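Local coordinates for D-3-phosphoglycerate dehydrogenase oxidoreductase protein (Ralstonia solanacearum, PDB 3GG9) that probably oxidises D-3-phosphoglycerate using NAD as cofactor, at residues 92-96 against 97-101; 53-56 against 57-60. All blocks are in the same frame, centred on the assembly; numbering follows the deposited sequence. Where two conformers were deposited one is given.

Both contacts sit in the domain built on the five-stranded parallel sheet. Interaction 2 shapes the turn that leaves strand 51-54; interaction 1 turns helix 91-97 into strand 100-102. Strand 74-77 runs between the two, and Leu54 of the one and Cys94 of the other both touch its Ile75. The contact centres are 16 Å apart and their nearest atoms about 7 Å, with no direct touch. Interaction 2 has the ligand: the side chain of Arg56 comes within about 3 Å of a bound sulfate, probably picked up during crystallisation, and about 8 Å from a glycerol.

Interaction 1 (92-96 against 97-101); sequences EACTD and KGVVV
A Schellman motif ends helix 91-97, and Cys94 and Val99 make its defining bond: Val99 N donates to Cys94 O at 2.8 Å, nearly straight at 160°. Inside that loop Gly98 N reaches back to Thr95 O at 3.2 Å, coming in from above the carbonyl plane. Gly98 makes the reversal with phi 65°. One residue earlier, Lys97 N keeps the last regular helical bond, to Ala93 O at 3.2 Å, and adds a weak one to Cys94 O, so Cys94 O accepts one strong and one weak backbone hydrogen bond.

The turn delivers the chain straight into strand 100-102, closing the beta-alpha-beta unit that runs from strand 74-77 through this helix. Apolar groups pack beneath the turn. Cys94 SG stands beside its own backbone N (chi1 -74°), which carries the sulfur to Val101 CG2 at 3.7 Å, while Cys94 CB lies 4.3 Å from Val99 CB; Ile75 of strand 74-77 touches both Cys94 and Val99. On the outer side, the aliphatic start of Lys97 lies against the last turn, its CG 3.4 Å from Ala93 O, and NZ forms a salt bridge with Asp67. Asp96 OD2 pairs instead with Arg63, so two separate ion pairs tie the helix end to helix 63-66 and the residue just beyond it.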
# COMPACT_ATOMS: atom_id res chain seq x y z
N GLU A 92 31.72 -23.07 10.57
CA GLU A 92 32.81 -23.89 11.11
C GLU A 92 32.41 -25.36 11.19
O GLU A 92 33.22 -26.23 10.84
CB GLU A 92 33.26 -23.36 12.48
CG GLU A 92 34.37 -22.30 12.43
CD GLU A 92 34.06 -21.15 11.48
OE1 GLU A 92 32.99 -20.52 11.62
OE2 GLU A 92 34.88 -20.89 10.57
N ALA A 93 31.18 -25.63 11.61
CA ALA A 93 30.66 -27.00 11.62
C ALA A 93 30.55 -27.59 10.21
O ALA A 93 30.82 -28.78 10.02
CB ALA A 93 29.34 -27.10 12.34
N CYS A 94 30.17 -26.74 9.24
CA CYS A 94 30.12 -27.11 7.83
C CYS A 94 31.52 -27.46 7.31
O CYS A 94 31.71 -28.49 6.68
CB CYS A 94 29.52 -25.99 6.97
SG CYS A 94 27.73 -25.81 7.14
N THR A 95 32.48 -26.58 7.61
CA THR A 95 33.87 -26.77 7.24
C THR A 95 34.44 -28.07 7.83
O THR A 95 35.18 -28.78 7.15
CB THR A 95 34.72 -25.55 7.65
OG1 THR A 95 34.19 -24.37 7.02
CG2 THR A 95 36.16 -25.72 7.24
N ASP A 96 34.04 -28.40 9.07
CA ASP A 96 34.41 -29.66 9.75
C ASP A 96 33.92 -30.91 9.02
O ASP A 96 34.63 -31.92 8.98
CB ASP A 96 33.88 -29.68 11.19
CG ASP A 96 34.68 -28.79 12.14
OD1 ASP A 96 35.77 -28.31 11.75
OD2 ASP A 96 34.21 -28.57 13.28
N LYS A 97 32.71 -30.83 8.46
CA LYS A 97 32.13 -31.95 7.73
C LYS A 97 32.55 -31.95 6.25
O LYS A 97 32.21 -32.87 5.51
CB LYS A 97 30.60 -31.95 7.83
CG LYS A 97 30.04 -31.95 9.26
CD LYS A 97 30.00 -33.35 9.88
CE LYS A 97 29.19 -33.35 11.17
NZ LYS A 97 29.74 -32.44 12.22
N GLY A 98 33.28 -30.93 5.83
CA GLY A 98 33.60 -30.75 4.42
C GLY A 98 32.35 -30.48 3.58
O GLY A 98 32.24 -30.95 2.45
N VAL A 99 31.39 -29.76 4.17
CA VAL A 99 30.18 -29.30 3.49
C VAL A 99 30.43 -27.88 3.00
O VAL A 99 30.67 -26.99 3.83
CB VAL A 99 28.95 -29.35 4.43
CG1 VAL A 99 27.73 -28.67 3.80
CG2 VAL A 99 28.62 -30.79 4.78
N VAL A 100 30.40 -27.67 1.68
CA VAL A 100 30.62 -26.32 1.16
C VAL A 100 29.35 -25.48 1.22
O VAL A 100 28.26 -25.96 0.91
CB VAL A 100 31.27 -26.26 -0.27
CG1 VAL A 100 32.69 -26.79 -0.22
CG2 VAL A 100 30.44 -27.00 -1.30
N VAL A 101 29.49 -24.24 1.66
CA VAL A 101 28.38 -23.31 1.70
C VAL A 101 28.55 -22.33 0.54
O VAL A 101 29.57 -21.65 0.44
CB VAL A 101 28.27 -22.58 3.05
CG1 VAL A 101 27.18 -21.50 3.00
CG2 VAL A 101 27.95 -23.60 4.16

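Interaction 2 (53-56 against 57-60); sequences VLIR and ERTR
Ile55 and Arg58 make the main side-chain contact here, one laid over the other across a tight turn. The methyl CG2 of Ile55 sits over the centre of the Arg58 guanidinium, 3.3 Å above its plane and 3.4 Å from Arg58 CZ; Ile55 CD1 reaches Arg58 NH1 at 3.7 Å. The arginine chain is extended from CG to NE (chi2 -175°, chi3 -172°), which stretches it back past the turn, with CG 3.3 Å from Ile55 O, until the flat group arrives at the isoleucine. Its far end is held by hydrogen bonds from NH1 to Asp9 O and from NH2 to the Tyr309 hydroxyl, while Gln139 of the second subunit packs on the same side chain.

The backbone beneath is a type II' beta turn from Ile55 to Arg58, just past the C-terminal end of strand 51-54, closed by Arg58 N to Ile55 O at 3.1 Å and 164°. A water bridges onward, donating a hydrogen bond to Arg56 O at 2.9 Å and accepting one from Thr59 N at 2.8 Å. Gln77 NE2 also donates to Arg56 O. At the corner, Glu57 CB lies 3.6 Å from Arg56 C. In one of two Arg56 conformers, Glu57 CG lies loosely over one guanidinium face, NH2 hydrogen-bonds to the Thr78 and Arg80 carbonyls, and NE makes a salt bridge to the bound sulfate.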
# COMPACT_ATOMS: atom_id res chain seq x y z
N VAL A 53 19.12 -26.38 -0.81
CA VAL A 53 18.91 -24.97 -1.11
C VAL A 53 18.08 -24.33 0.01
O VAL A 53 16.97 -24.79 0.32
CB VAL A 53 18.24 -24.75 -2.48
CG1 VAL A 53 18.04 -23.23 -2.75
CG2 VAL A 53 19.09 -25.39 -3.58
N LEU A 54 18.65 -23.29 0.61
CA LEU A 54 17.99 -22.55 1.69
C LEU A 54 17.44 -21.23 1.17
O LEU A 54 18.10 -20.53 0.39
CB LEU A 54 18.97 -22.29 2.84
CG LEU A 54 19.58 -23.49 3.58
CD1 LEU A 54 20.48 -23.03 4.72
CD2 LEU A 54 18.49 -24.41 4.12
N ILE A 55 16.23 -20.90 1.62
CA ILE A 55 15.57 -19.63 1.32
C ILE A 55 15.86 -18.66 2.45
O ILE A 55 15.27 -18.75 3.53
CB ILE A 55 14.05 -19.80 1.09
CG1 ILE A 55 13.78 -20.89 0.05
CG2 ILE A 55 13.40 -18.45 0.72
CD1 ILE A 55 12.31 -21.08 -0.31
N ARG A 56 16.79 -17.76 2.18
CA ARG A 56 17.21 -16.74 3.14
C ARG A 56 17.49 -17.33 4.52
O ARG A 56 18.22 -18.30 4.64
CB ARG A 56 16.21 -15.58 3.14
CG ARG A 56 16.20 -14.83 1.80
CD ARG A 56 17.60 -14.35 1.42
NE ARG A 56 18.23 -13.57 2.49
CZ ARG A 56 19.41 -13.84 3.05
NH1 ARG A 56 19.87 -13.07 4.02
NH2 ARG A 56 20.14 -14.87 2.63
N GLU A 57 16.90 -16.77 5.57
CA GLU A 57 17.14 -17.29 6.92
C GLU A 57 16.01 -18.15 7.48
O GLU A 57 15.88 -18.28 8.70
CB GLU A 57 17.46 -16.15 7.89
CG GLU A 57 18.64 -15.27 7.47
CD GLU A 57 19.58 -14.95 8.64
OE1 GLU A 57 20.78 -14.66 8.38
OE2 GLU A 57 19.14 -15.01 9.81
N ARG A 58 15.20 -18.75 6.61
CA ARG A 58 14.02 -19.50 7.07
C ARG A 58 14.33 -20.76 7.90
O ARG A 58 13.53 -21.16 8.77
CB ARG A 58 13.09 -19.84 5.89
CG ARG A 58 12.47 -18.60 5.20
CD ARG A 58 11.49 -18.98 4.11
NE ARG A 58 11.08 -17.79 3.36
CZ ARG A 58 10.43 -17.78 2.20
NH1 ARG A 58 10.06 -18.87 1.56
NH2 ARG A 58 10.16 -16.62 1.65
N THR A 59 15.47 -21.39 7.63
CA THR A 59 15.95 -22.57 8.36
C THR A 59 17.37 -22.32 8.84
O THR A 59 18.21 -21.82 8.08
CB THR A 59 15.88 -23.87 7.49
OG1 THR A 59 14.51 -24.26 7.34
CG2 THR A 59 16.63 -25.04 8.14
N ARG A 60 17.63 -22.60 10.12
CA ARG A 60 19.01 -22.54 10.60
C ARG A 60 19.71 -23.89 10.54
O ARG A 60 19.10 -24.93 10.78
CB ARG A 60 19.14 -21.92 12.00
CG ARG A 60 17.99 -22.08 12.96
CD ARG A 60 18.29 -21.35 14.29
NE ARG A 60 18.89 -20.03 14.07
CZ ARG A 60 20.16 -19.72 14.33
NH1 ARG A 60 20.99 -20.63 14.83
NH2 ARG A 60 20.61 -18.49 14.08
O HOH W 1 17.35 -20.92 5.62